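Local coordinates for protein dehydroquinate synthase (Thermus thermophilus, PDB 1UJN) that probably converts the seven-carbon sugar phosphate DAHP to 3-dehydroquinate with NAD(+) and a divalent metal, the second step of the route to chorismate, at residues P13-E18 / G151-L156; F35-E40 / G57-E62; L89-G94 / L114-T119; F102-Y107 / A145-Q150; T118-I123 / R157-L162. One frame throughout, in Å; residues are numbered along the deposited sequence.

Interactions 1, 2 and 3 lie on one sheet. Strand 112-117 of interaction 3 borders strand 151-155 of interaction 1, with Tyr153 N 2.8 Å from Ala115 O, and strand 87-92 borders strand 31-36 of interaction 2, with Asp36 N 3.0 Å from Val91 O. Interaction 5 begins where interaction 3 ends: they share Thr118 and Thr119, a predicted NAD(+) site, and their centres are about 9 Å apart. Asp36 of interaction 2 comes within about 6 Å of Thr118, side chain to side chain. The side chain of Thr120 is about 8 Å from that of Glu173, a predicted zinc ligand. Interaction 4 adjoins interactions 1 and 3 through Gln150, its centre about 22 Å from that of interaction 5; the second subunit packs against interaction 4.

Interaction 1: residues P13-E18 / G151-L156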
# COMPACT_ATOMS: atom_id res chain seq x y z
N PRO A 13 1.26 -15.02 15.10
CA PRO A 13 0.40 -16.00 15.78
C PRO A 13 -1.08 -15.69 15.62
O PRO A 13 -1.47 -14.53 15.45
CB PRO A 13 0.84 -15.87 17.23
CG PRO A 13 1.00 -14.37 17.34
CD PRO A 13 1.76 -14.02 16.06
N ILE A 14 -1.90 -16.74 15.69
CA ILE A 14 -3.35 -16.61 15.62
C ILE A 14 -3.84 -17.36 16.85
O ILE A 14 -3.64 -18.57 16.97
CB ILE A 14 -3.95 -17.28 14.37
CG1 ILE A 14 -3.51 -16.53 13.10
CG2 ILE A 14 -5.47 -17.30 14.48
CD1 ILE A 14 -3.90 -17.23 11.81
N LEU A 15 -4.47 -16.64 17.78
CA LEU A 15 -4.99 -17.25 19.00
C LEU A 15 -6.50 -17.35 18.91
O LEU A 15 -7.17 -16.41 18.51
CB LEU A 15 -4.63 -16.41 20.23
CG LEU A 15 -3.20 -16.44 20.76
CD1 LEU A 15 -2.90 -17.80 21.38
CD2 LEU A 15 -2.22 -16.12 19.64
N VAL A 16 -7.04 -18.50 19.31
CA VAL A 16 -8.48 -18.71 19.29
C VAL A 16 -8.88 -19.36 20.61
O VAL A 16 -8.42 -20.46 20.92
CB VAL A 16 -8.91 -19.63 18.13
CG1 VAL A 16 -10.43 -19.74 18.08
CG2 VAL A 16 -8.37 -19.09 16.80
N GLY A 17 -9.72 -18.69 21.39
CA GLY A 17 -10.14 -19.25 22.66
C GLY A 17 -10.73 -18.20 23.59
O GLY A 17 -11.08 -17.11 23.15
N GLU A 18 -10.85 -18.54 24.87
CA GLU A 18 -11.39 -17.60 25.84
C GLU A 18 -10.26 -17.05 26.68
O GLU A 18 -9.54 -17.79 27.35
CB GLU A 18 -12.44 -18.28 26.72
CG GLU A 18 -13.70 -18.65 25.96
CD GLU A 18 -14.75 -19.30 26.84
OE1 GLU A 18 -15.04 -18.76 27.93
OE2 GLU A 18 -15.30 -20.35 26.44
N GLY A 151 -0.47 -9.99 14.71
CA GLY A 151 -1.08 -11.02 15.53
C GLY A 151 -2.59 -10.99 15.36
O GLY A 151 -3.15 -9.94 15.05
N VAL A 152 -3.24 -12.14 15.55
CA VAL A 152 -4.70 -12.23 15.45
C VAL A 152 -5.18 -12.87 16.75
O VAL A 152 -4.70 -13.93 17.13
CB VAL A 152 -5.15 -13.11 14.27
CG1 VAL A 152 -6.68 -13.22 14.25
CG2 VAL A 152 -4.66 -12.51 12.96
N TYR A 153 -6.13 -12.23 17.41
CA TYR A 153 -6.65 -12.71 18.69
C TYR A 153 -8.16 -12.80 18.64
O TYR A 153 -8.85 -11.78 18.71
CB TYR A 153 -6.17 -11.77 19.79
CG TYR A 153 -4.66 -11.70 19.86
CD1 TYR A 153 -3.94 -12.61 20.64
CD2 TYR A 153 -3.94 -10.81 19.05
CE1 TYR A 153 -2.54 -12.65 20.61
CE2 TYR A 153 -2.54 -10.85 19.01
CZ TYR A 153 -1.86 -11.76 19.79
OH TYR A 153 -0.48 -11.84 19.73
N ALA A 154 -8.66 -14.03 18.52
CA ALA A 154 -10.09 -14.32 18.43
C ALA A 154 -10.68 -14.73 19.77
O ALA A 154 -10.53 -15.88 20.19
CB ALA A 154 -10.33 -15.41 17.39
N GLU A 155 -11.33 -13.79 20.42
CA GLU A 155 -11.97 -14.00 21.71
C GLU A 155 -13.34 -14.60 21.45
O GLU A 155 -14.25 -13.90 21.01
CB GLU A 155 -12.10 -12.67 22.44
CG GLU A 155 -12.85 -12.76 23.76
CD GLU A 155 -12.30 -13.84 24.66
OE1 GLU A 155 -11.10 -13.76 25.01
OE2 GLU A 155 -13.06 -14.76 25.02
N LEU A 156 -13.49 -15.89 21.73
CA LEU A 156 -14.76 -16.56 21.49
C LEU A 156 -15.92 -15.97 22.29
O LEU A 156 -17.07 -16.03 21.86
CB LEU A 156 -14.61 -18.06 21.77
CG LEU A 156 -13.53 -18.72 20.90
CD1 LEU A 156 -13.42 -20.20 21.23
CD2 LEU A 156 -13.86 -18.52 19.43
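The Tyr153 ring has Leu15 as its neighbour from the adjoining strand, met obliquely: CD2 of Leu15 lies 3.6 Å from CE1 of Tyr153, and the two side chains run alongside each other on one side of the sheet. At the far end of the ring, Tyr153 OH lies 3.8 Å from CG of Pro13. Val20, Val24 and Pro25 also touch this tyrosine. The carboxylate of Glu155 is a second flat group. It bends back at CG (chi2 52°), which brings OE2 to 3.4 Å from CA of Glu18; OE1 accepts from the backbone N of Gly19 and Val20, and OE2 from that of Arg157. These bonds fix the carboxylate beside the loop that follows strand 12-17. Ile14, Val16, Val152 and Ala154 lie on the other side of the sheet, where CG1 of Val16 meets CD2 of Leu156 at 3.9 Å. Between the strands five backbone hydrogen bonds alternate in direction, from Val152 N to Pro13 O at 3.0 Å through to Leu156 N to Gly17 O at 3.1 Å. Strands 13-17 and 151-155, only 5° apart in direction, are parallel neighbours in the mixed sheet of the N-terminal part of dehydroquinate synthase, which probably binds NAD(+).

Interaction 2: residues F35-E40 / G57-E62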
# COMPACT_ATOMS: atom_id res chain seq x y z
N PHE A 35 -12.86 0.21 16.10
CA PHE A 35 -13.81 -0.86 16.38
C PHE A 35 -15.20 -0.70 15.78
O PHE A 35 -15.64 0.41 15.48
CB PHE A 35 -13.96 -1.02 17.90
CG PHE A 35 -14.61 0.16 18.58
CD1 PHE A 35 -15.98 0.20 18.78
CD2 PHE A 35 -13.84 1.24 19.02
CE1 PHE A 35 -16.59 1.30 19.41
CE2 PHE A 35 -14.43 2.34 19.65
CZ PHE A 35 -15.81 2.37 19.84
N ASP A 36 -15.88 -1.83 15.60
CA ASP A 36 -17.24 -1.87 15.08
C ASP A 36 -18.11 -1.52 16.29
O ASP A 36 -18.00 -2.17 17.32
CB ASP A 36 -17.56 -3.30 14.61
CG ASP A 36 -18.98 -3.45 14.09
OD1 ASP A 36 -19.89 -2.76 14.60
OD2 ASP A 36 -19.19 -4.26 13.16
N ARG A 37 -18.94 -0.48 16.17
CA ARG A 37 -19.80 -0.06 17.29
C ARG A 37 -20.53 -1.23 17.93
O ARG A 37 -20.82 -1.21 19.13
CB ARG A 37 -20.83 0.96 16.81
CG ARG A 37 -20.26 2.23 16.20
CD ARG A 37 -21.37 3.12 15.66
NE ARG A 37 -20.87 4.28 14.93
CZ ARG A 37 -20.17 5.27 15.47
NH1 ARG A 37 -19.88 5.25 16.76
NH2 ARG A 37 -19.76 6.28 14.72
N ARG A 38 -20.82 -2.26 17.14
CA ARG A 38 -21.52 -3.44 17.63
C ARG A 38 -20.82 -4.16 18.77
O ARG A 38 -21.47 -4.82 19.58
CB ARG A 38 -21.72 -4.46 16.50
CG ARG A 38 -22.98 -4.29 15.69
CD ARG A 38 -23.28 -5.56 14.90
NE ARG A 38 -23.45 -6.73 15.77
CZ ARG A 38 -22.46 -7.52 16.18
NH1 ARG A 38 -21.21 -7.30 15.81
NH2 ARG A 38 -22.73 -8.55 16.98
N VAL A 39 -19.50 -4.05 18.83
CA VAL A 39 -18.75 -4.72 19.89
C VAL A 39 -17.94 -3.75 20.73
O VAL A 39 -16.83 -4.07 21.15
CB VAL A 39 -17.81 -5.81 19.32
CG1 VAL A 39 -18.64 -6.97 18.78
CG2 VAL A 39 -16.93 -5.23 18.22
N GLU A 40 -18.50 -2.57 21.00
CA GLU A 40 -17.79 -1.58 21.79
C GLU A 40 -17.40 -2.12 23.17
O GLU A 40 -16.32 -1.81 23.67
CB GLU A 40 -18.64 -0.31 21.97
CG GLU A 40 -17.90 0.76 22.79
CD GLU A 40 -18.59 2.11 22.77
OE1 GLU A 40 -18.00 3.07 23.31
OE2 GLU A 40 -19.70 2.21 22.21
N GLY A 57 -14.94 4.46 17.02
CA GLY A 57 -15.96 3.49 16.67
C GLY A 57 -16.53 3.77 15.30
O GLY A 57 -16.68 4.92 14.89
N LEU A 58 -16.86 2.70 14.58
CA LEU A 58 -17.40 2.84 13.24
C LEU A 58 -18.51 1.83 13.01
O LEU A 58 -18.55 0.78 13.65
CB LEU A 58 -16.31 2.57 12.19
CG LEU A 58 -15.03 3.40 12.17
CD1 LEU A 58 -14.08 2.80 11.15
CD2 LEU A 58 -15.34 4.84 11.82
N PRO A 59 -19.46 2.16 12.13
CA PRO A 59 -20.53 1.20 11.88
C PRO A 59 -19.91 0.11 11.01
O PRO A 59 -19.12 0.41 10.12
CB PRO A 59 -21.56 2.02 11.10
CG PRO A 59 -21.33 3.42 11.61
CD PRO A 59 -19.82 3.50 11.63
N GLY A 60 -20.25 -1.14 11.29
CA GLY A 60 -19.72 -2.23 10.49
C GLY A 60 -20.47 -2.27 9.17
O GLY A 60 -21.26 -1.38 8.88
N GLY A 61 -20.23 -3.30 8.37
CA GLY A 61 -20.93 -3.37 7.10
C GLY A 61 -20.09 -2.81 5.97
O GLY A 61 -19.04 -2.23 6.21
N GLU A 62 -20.57 -2.99 4.74
CA GLU A 62 -19.85 -2.53 3.56
C GLU A 62 -19.61 -1.02 3.49
O GLU A 62 -18.67 -0.57 2.82
CB GLU A 62 -20.60 -2.99 2.31
CG GLU A 62 -20.63 -4.50 2.15
CD GLU A 62 -19.24 -5.08 1.95
OE1 GLU A 62 -18.49 -4.53 1.12
OE2 GLU A 62 -18.90 -6.08 2.61
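Arg37 lies along the backbone of Gly57 and Leu58 and beside Pro59, and its neighbours change along the side chain. CB is 3.9 Å from Leu58 O, and CG comes closer to the same oxygen, at 3.4 Å. From CG to NE the chain is extended (chi2 175°, chi3 -174°), which carries it beside the Pro59 ring, the two side chains pointing the same way. CD passes Pro59 CG, and NE is 3.5 Å from that atom, which sits at the edge of the guanidinium and near its plane. At the tip, chi4 of -65° turns the guanidinium so that one face lies over the Gly57 carbonyl. NH2 is 3.4 Å from Gly57 O, but the angle is too poor for a hydrogen bond. The backbone of Arg37 does bond: its N donates to Leu58 O at 2.8 Å, and Leu58 N donates to Phe35 O at 2.7 Å.

The Phe35 ring makes a CH-pi contact, with Gly57 CA over its face, 3.5 Å from the centroid. Asp36 OD1 accepts from Arg38 N in an Asx turn that bends the chain out of the strand, while OD2 approaches Gly60 CA. The contact closes a beta-alpha-beta unit: strand 31-36 leads through helix 40-50 to its parallel partner 55-58, an outermost strand of the sheet within this chain. Strand 87-92 lies beyond strand 31-36, with Phe35 on Val91, and helices 67-80 and 94-106 pack against Leu58.

Interaction 3: residues L89-G94 / L114-T119; sequences LVVGGG and LAFPTT
Phe116 and Leu89 extend side by side, with CD2 of Leu89 3.9 Å from CE1 of the ring. Phe116 has its CG opposite its own carbonyl carbon (chi1 -64°), which brings one edge of the ring past Val90 O and leaves Val91 CG2 3.9 Å from Phe116 CB. The other methyl of Val91, CG1, points to Thr118 CG2 and meets it nearly at a right angle. Thr118 holds OG1 between its backbone N and carbonyl carbon (chi1 57°); the hydroxyl is thereby pressed against the Gly92 backbone, 3.0 Å from Gly92 C, without a hydrogen bond. Thr119 adopts the same rotamer, with CG2 3.6 Å from Gly93 CA. Its OG1 accepts from Ala122 N, and a water joins it to Gly94 N, which donates at 2.9 Å. Along the parallel strands four backbone bonds run from Val90 N to Leu114 O as far as Thr118 N to Gly92 O, the last reached from well above the carbonyl plane. Backbone hydrogen bonds and apolar side chains join the strands up to this point. Beyond it, a glycine-rich strand end meets two threonines predicted to bind NAD(+), at the starts of helices 94-106 and 120-126, an arrangement consistent with a dinucleotide site.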
# COMPACT_ATOMS: atom_id res chain seq x y z
N LEU A 89 -4.98 -1.23 16.57
CA LEU A 89 -5.71 -2.42 16.99
C LEU A 89 -7.08 -2.36 16.30
O LEU A 89 -7.73 -1.32 16.28
CB LEU A 89 -5.88 -2.45 18.51
CG LEU A 89 -4.59 -2.72 19.31
CD1 LEU A 89 -3.68 -1.50 19.28
CD2 LEU A 89 -4.97 -3.06 20.75
N VAL A 90 -7.49 -3.48 15.71
CA VAL A 90 -8.77 -3.50 15.00
C VAL A 90 -9.70 -4.55 15.56
O VAL A 90 -9.40 -5.75 15.51
CB VAL A 90 -8.55 -3.73 13.49
CG1 VAL A 90 -9.85 -3.52 12.73
CG2 VAL A 90 -7.47 -2.78 12.96
N VAL A 91 -10.84 -4.10 16.07
CA VAL A 91 -11.81 -5.00 16.69
C VAL A 91 -13.12 -4.98 15.91
O VAL A 91 -13.82 -3.96 15.88
CB VAL A 91 -12.08 -4.58 18.15
CG1 VAL A 91 -12.97 -5.61 18.84
CG2 VAL A 91 -10.75 -4.40 18.90
N GLY A 92 -13.45 -6.11 15.29
CA GLY A 92 -14.68 -6.19 14.52
C GLY A 92 -14.65 -7.35 13.55
O GLY A 92 -13.82 -8.25 13.67
N GLY A 93 -15.56 -7.32 12.58
CA GLY A 93 -15.64 -8.39 11.60
C GLY A 93 -14.79 -8.09 10.37
O GLY A 93 -13.95 -7.19 10.40
N GLY A 94 -15.03 -8.85 9.30
CA GLY A 94 -14.27 -8.70 8.07
C GLY A 94 -14.16 -7.31 7.48
O GLY A 94 -13.10 -6.93 6.98
N LEU A 114 -2.93 -5.10 14.92
CA LEU A 114 -3.34 -6.32 15.59
C LEU A 114 -4.81 -6.50 15.29
O LEU A 114 -5.59 -5.54 15.36
CB LEU A 114 -3.14 -6.19 17.10
CG LEU A 114 -1.70 -6.09 17.60
CD1 LEU A 114 -1.69 -5.84 19.10
CD2 LEU A 114 -0.95 -7.37 17.26
N ALA A 115 -5.20 -7.72 14.96
CA ALA A 115 -6.59 -8.00 14.64
C ALA A 115 -7.30 -8.77 15.76
O ALA A 115 -6.75 -9.72 16.32
CB ALA A 115 -6.67 -8.80 13.35
N PHE A 116 -8.51 -8.33 16.08
CA PHE A 116 -9.33 -8.99 17.09
C PHE A 116 -10.67 -9.27 16.41
O PHE A 116 -11.63 -8.52 16.56
CB PHE A 116 -9.54 -8.08 18.29
CG PHE A 116 -8.27 -7.76 19.02
CD1 PHE A 116 -7.43 -6.74 18.58
CD2 PHE A 116 -7.89 -8.50 20.14
CE1 PHE A 116 -6.23 -6.47 19.24
CE2 PHE A 116 -6.69 -8.23 20.80
CZ PHE A 116 -5.86 -7.22 20.35
N PRO A 117 -10.73 -10.35 15.62
CA PRO A 117 -11.95 -10.71 14.90
C PRO A 117 -13.12 -11.03 15.84
O PRO A 117 -12.94 -11.66 16.88
CB PRO A 117 -11.51 -11.91 14.05
CG PRO A 117 -10.45 -12.55 14.89
CD PRO A 117 -9.67 -11.36 15.41
N THR A 118 -14.30 -10.55 15.47
CA THR A 118 -15.49 -10.78 16.29
C THR A 118 -16.62 -11.48 15.53
O THR A 118 -17.77 -11.46 15.96
CB THR A 118 -16.01 -9.44 16.86
OG1 THR A 118 -16.27 -8.53 15.80
CG2 THR A 118 -14.97 -8.83 17.80
N THR A 119 -16.29 -12.10 14.40
CA THR A 119 -17.27 -12.84 13.62
C THR A 119 -16.59 -14.14 13.20
O THR A 119 -15.36 -14.22 13.18
CB THR A 119 -17.72 -12.10 12.33
OG1 THR A 119 -16.62 -12.04 11.41
CG2 THR A 119 -18.20 -10.69 12.66
O HOH W 1 -17.19 -10.76 8.81

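Interaction 4: residues F102-Y107 / A145-Q150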
# COMPACT_ATOMS: atom_id res chain seq x y z
N PHE A 102 -6.06 -1.83 5.82
CA PHE A 102 -5.63 -0.97 4.72
C PHE A 102 -5.14 0.37 5.26
O PHE A 102 -4.17 0.95 4.74
CB PHE A 102 -6.78 -0.78 3.73
CG PHE A 102 -6.41 0.03 2.52
CD1 PHE A 102 -5.26 -0.27 1.79
CD2 PHE A 102 -7.21 1.09 2.10
CE1 PHE A 102 -4.91 0.47 0.66
CE2 PHE A 102 -6.88 1.84 0.97
CZ PHE A 102 -5.72 1.53 0.25
N VAL A 103 -5.80 0.87 6.30
CA VAL A 103 -5.39 2.12 6.93
C VAL A 103 -3.98 1.89 7.50
O VAL A 103 -3.09 2.71 7.32
CB VAL A 103 -6.36 2.52 8.06
CG1 VAL A 103 -5.74 3.61 8.94
CG2 VAL A 103 -7.67 3.03 7.45
N ALA A 104 -3.78 0.77 8.18
CA ALA A 104 -2.47 0.44 8.76
C ALA A 104 -1.41 0.29 7.67
O ALA A 104 -0.26 0.70 7.85
CB ALA A 104 -2.55 -0.84 9.57
N ALA A 105 -1.79 -0.32 6.55
CA ALA A 105 -0.86 -0.53 5.45
C ALA A 105 -0.38 0.76 4.80
O ALA A 105 0.71 0.79 4.23
CB ALA A 105 -1.50 -1.42 4.38
N THR A 106 -1.17 1.82 4.91
CA THR A 106 -0.82 3.06 4.24
C THR A 106 -0.54 4.29 5.09
O THR A 106 0.05 5.25 4.60
CB THR A 106 -1.91 3.41 3.21
OG1 THR A 106 -3.17 3.53 3.87
CG2 THR A 106 -2.00 2.30 2.15
N TYR A 107 -0.96 4.28 6.36
CA TYR A 107 -0.70 5.41 7.24
C TYR A 107 0.82 5.48 7.40
O TYR A 107 1.44 4.51 7.83
CB TYR A 107 -1.37 5.21 8.60
CG TYR A 107 -1.12 6.35 9.57
CD1 TYR A 107 -1.59 7.64 9.30
CD2 TYR A 107 -0.39 6.16 10.74
CE1 TYR A 107 -1.33 8.70 10.16
CE2 TYR A 107 -0.12 7.22 11.62
CZ TYR A 107 -0.60 8.49 11.31
OH TYR A 107 -0.34 9.55 12.16
N ALA A 145 -4.40 -3.45 -0.19
CA ALA A 145 -3.01 -3.75 0.03
C ALA A 145 -2.86 -5.07 0.74
O ALA A 145 -3.73 -5.47 1.52
CB ALA A 145 -2.38 -2.65 0.89
N PHE A 146 -1.77 -5.78 0.46
CA PHE A 146 -1.50 -7.01 1.17
C PHE A 146 -0.67 -6.55 2.36
O PHE A 146 0.46 -6.08 2.19
CB PHE A 146 -0.72 -7.99 0.29
CG PHE A 146 -1.57 -8.69 -0.73
CD1 PHE A 146 -1.55 -8.29 -2.06
CD2 PHE A 146 -2.42 -9.72 -0.34
CE1 PHE A 146 -2.38 -8.92 -3.00
CE2 PHE A 146 -3.25 -10.35 -1.27
CZ PHE A 146 -3.22 -9.95 -2.60
N HIS A 147 -1.26 -6.63 3.54
CA HIS A 147 -0.60 -6.19 4.76
C HIS A 147 -1.03 -7.17 5.85
O HIS A 147 -2.21 -7.29 6.16
CB HIS A 147 -1.04 -4.77 5.10
CG HIS A 147 -0.23 -4.13 6.18
ND1 HIS A 147 1.14 -4.12 6.17
CD2 HIS A 147 -0.61 -3.46 7.30
CE1 HIS A 147 1.59 -3.48 7.24
NE2 HIS A 147 0.54 -3.07 7.94
N PHE A 148 -0.05 -7.88 6.40
CA PHE A 148 -0.33 -8.89 7.42
C PHE A 148 -0.33 -8.36 8.83
O PHE A 148 0.48 -7.51 9.19
CB PHE A 148 0.69 -10.03 7.32
CG PHE A 148 0.74 -10.67 5.97
CD1 PHE A 148 1.51 -10.13 4.96
CD2 PHE A 148 -0.04 -11.79 5.70
CE1 PHE A 148 1.51 -10.68 3.69
CE2 PHE A 148 -0.05 -12.35 4.42
CZ PHE A 148 0.73 -11.80 3.42
N PRO A 149 -1.24 -8.89 9.66
CA PRO A 149 -1.31 -8.45 11.05
C PRO A 149 -0.09 -8.97 11.81
O PRO A 149 0.54 -9.95 11.39
CB PRO A 149 -2.61 -9.06 11.55
CG PRO A 149 -2.70 -10.33 10.79
CD PRO A 149 -2.25 -9.92 9.38
N GLN A 150 0.22 -8.31 12.91
CA GLN A 150 1.34 -8.70 13.75
C GLN A 150 0.85 -9.82 14.67
O GLN A 150 1.64 -10.51 15.31
CB GLN A 150 1.76 -7.48 14.57
CG GLN A 150 3.02 -7.63 15.35
CD GLN A 150 3.44 -6.32 15.97
OE1 GLN A 150 4.32 -5.62 15.45
NE2 GLN A 150 2.82 -5.98 17.10
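Ala105 lies over one face of the His147 imidazole, its CA 3.7 Å from the centroid in a CH-pi contact, 21° off the ring normal. CD2 of that ring reaches the helix backbone, 3.4 Å from Ala105 N, and Ala104 CB stands 4.0 Å from the same CD2. With CG opposite its backbone N (chi1 -169°), His147 sends the ring across the last turn of the helix, where NE2 is hydrogen-bonded to Val111 O. Tyr113 adds a second ring against the imidazole, their planes about 30° apart. Phe102 presents an edge of its ring to Ala145 CB, which lies near the ring plane and 3.8 Å from CD1.

The contact joins the C-terminal end of helix 94-106, the helix of a beta-alpha-beta unit between strands 87-92 and 112-117, to strand 144-146 of a two-stranded antiparallel hairpin and the chain that leaves it.

Among aliphatic contacts, Ala105 CB meets His147 CB at 3.5 Å and Ala145 CB at 3.8 Å; in the alanine pair, two bare methyls allow the close approach of strand and helix.

Hydrogen bonds do not cross between the segments. Within the helix, Thr106 OG1 donates to Phe102 O at 2.9 Å and is also bonded to Tyr70 OH. On the dimer side, Phe102 packs on Tyr70 of the second subunit, and Thr106 on Phe102 of that subunit.

Interaction 5: residues T118-I123 / R157-L162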
# COMPACT_ATOMS: atom_id res chain seq x y z
N THR A 118 -14.30 -10.55 15.47
CA THR A 118 -15.49 -10.78 16.29
C THR A 118 -16.62 -11.48 15.53
O THR A 118 -17.77 -11.46 15.96
CB THR A 118 -16.01 -9.44 16.86
OG1 THR A 118 -16.27 -8.53 15.80
CG2 THR A 118 -14.97 -8.83 17.80
N THR A 119 -16.29 -12.10 14.40
CA THR A 119 -17.27 -12.84 13.62
C THR A 119 -16.59 -14.14 13.20
O THR A 119 -15.36 -14.22 13.18
CB THR A 119 -17.72 -12.10 12.33
OG1 THR A 119 -16.62 -12.04 11.41
CG2 THR A 119 -18.20 -10.69 12.66
N THR A 120 -17.37 -15.17 12.88
CA THR A 120 -16.76 -16.43 12.47
C THR A 120 -16.07 -16.28 11.11
O THR A 120 -14.99 -16.83 10.89
CB THR A 120 -17.81 -17.56 12.38
OG1 THR A 120 -18.98 -17.09 11.71
CG2 THR A 120 -18.18 -18.03 13.78
N LEU A 121 -16.69 -15.52 10.22
CA LEU A 121 -16.10 -15.31 8.90
C LEU A 121 -14.74 -14.63 9.03
O LEU A 121 -13.80 -14.97 8.31
CB LEU A 121 -17.04 -14.46 8.03
CG LEU A 121 -16.58 -14.15 6.60
CD1 LEU A 121 -16.29 -15.45 5.85
CD2 LEU A 121 -17.66 -13.35 5.88
N ALA A 122 -14.62 -13.67 9.95
CA ALA A 122 -13.35 -12.98 10.13
C ALA A 122 -12.30 -13.92 10.72
O ALA A 122 -11.12 -13.83 10.37
CB ALA A 122 -13.53 -11.76 11.04
N ILE A 123 -12.72 -14.81 11.61
CA ILE A 123 -11.80 -15.76 12.21
C ILE A 123 -11.32 -16.79 11.18
O ILE A 123 -10.11 -17.01 11.03
CB ILE A 123 -12.47 -16.53 13.38
CG1 ILE A 123 -12.82 -15.56 14.52
CG2 ILE A 123 -11.54 -17.64 13.89
CD1 ILE A 123 -13.53 -16.21 15.69
N ARG A 157 -15.64 -15.37 23.45
CA ARG A 157 -16.72 -14.79 24.23
C ARG A 157 -17.40 -13.68 23.45
O ARG A 157 -18.53 -13.30 23.71
CB ARG A 157 -16.12 -14.23 25.52
CG ARG A 157 -17.19 -13.64 26.44
CD ARG A 157 -16.64 -13.35 27.84
NE ARG A 157 -15.32 -12.72 27.76
CZ ARG A 157 -15.28 -11.38 27.65
NH1 ARG A 157 -16.40 -10.68 27.62
NH2 ARG A 157 -14.09 -10.76 27.57
N ALA A 158 -16.72 -13.17 22.42
CA ALA A 158 -17.28 -12.12 21.59
C ALA A 158 -18.29 -12.63 20.55
O ALA A 158 -19.12 -11.87 20.07
CB ALA A 158 -16.16 -11.35 20.88
N LEU A 159 -18.22 -13.92 20.22
CA LEU A 159 -19.13 -14.50 19.23
C LEU A 159 -20.54 -14.76 19.75
O LEU A 159 -21.46 -15.03 18.97
CB LEU A 159 -18.57 -15.83 18.72
CG LEU A 159 -17.24 -15.83 17.98
CD1 LEU A 159 -16.82 -17.26 17.67
CD2 LEU A 159 -17.37 -15.02 16.70
N LYS A 160 -20.72 -14.69 21.06
CA LYS A 160 -22.03 -14.95 21.66
C LYS A 160 -23.11 -13.93 21.32
O LYS A 160 -24.30 -14.27 21.31
CB LYS A 160 -21.86 -15.10 23.17
CG LYS A 160 -20.94 -16.27 23.53
CD LYS A 160 -20.73 -16.43 25.02
CE LYS A 160 -19.52 -17.32 25.29
NZ LYS A 160 -18.98 -17.14 26.67
N THR A 161 -22.72 -12.70 21.03
CA THR A 161 -23.70 -11.67 20.69
C THR A 161 -23.93 -11.60 19.18
O THR A 161 -24.72 -10.79 18.69
CB THR A 161 -23.23 -10.28 21.16
OG1 THR A 161 -24.16 -9.29 20.70
CG2 THR A 161 -21.84 -9.97 20.61
N LEU A 162 -23.25 -12.47 18.45
CA LEU A 162 -23.34 -12.51 17.00
C LEU A 162 -24.66 -13.12 16.51
O LEU A 162 -25.07 -14.18 16.98
CB LEU A 162 -22.16 -13.32 16.45
CG LEU A 162 -21.87 -13.29 14.95
CD1 LEU A 162 -21.55 -11.86 14.51
CD2 LEU A 162 -20.71 -14.22 14.64
O HOH W 2 -19.70 -10.55 17.73
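Leu159 has CG opposite its carbonyl carbon (chi1 -62°) and an extended chi2 of 175°, which sends its two methyls toward the start of helix 120-126. CD1 meets Ile123 CD1 tip to tip at 4.0 Å, and CD2 lies against the backbone, 3.7 Å from Thr118 O. Leu162 takes the other course, with CG opposite its backbone N (chi1 -168°). That brings CD2 to 3.8 Å from Thr119 CA, while CD1 crosses toward Thr119 CG2 at 4.0 Å. Thr120 CG2 lies near Leu159 CD1, the OG1 of this threonine being bonded to Phe167 O. Ala158 CB touches Thr118 CG2 more loosely, at 4.2 Å. Helices 199-216 and 164-181 also pack here, with Leu203 on Leu159 and Phe167 on Leu162. No direct hydrogen bond crosses between the segments. Instead, one water donates to both carbonyls, at 2.8 Å to Thr118 O and 2.7 Å to Ala158 O, so the water bridges two carbonyl acceptors. The chemistry is therefore mainly apolar, with one water-mediated bridge: leucine methyls pack against the backbone of the predicted NAD(+)-binding threonines, and the water ties that backbone to the loop before helix 164-181.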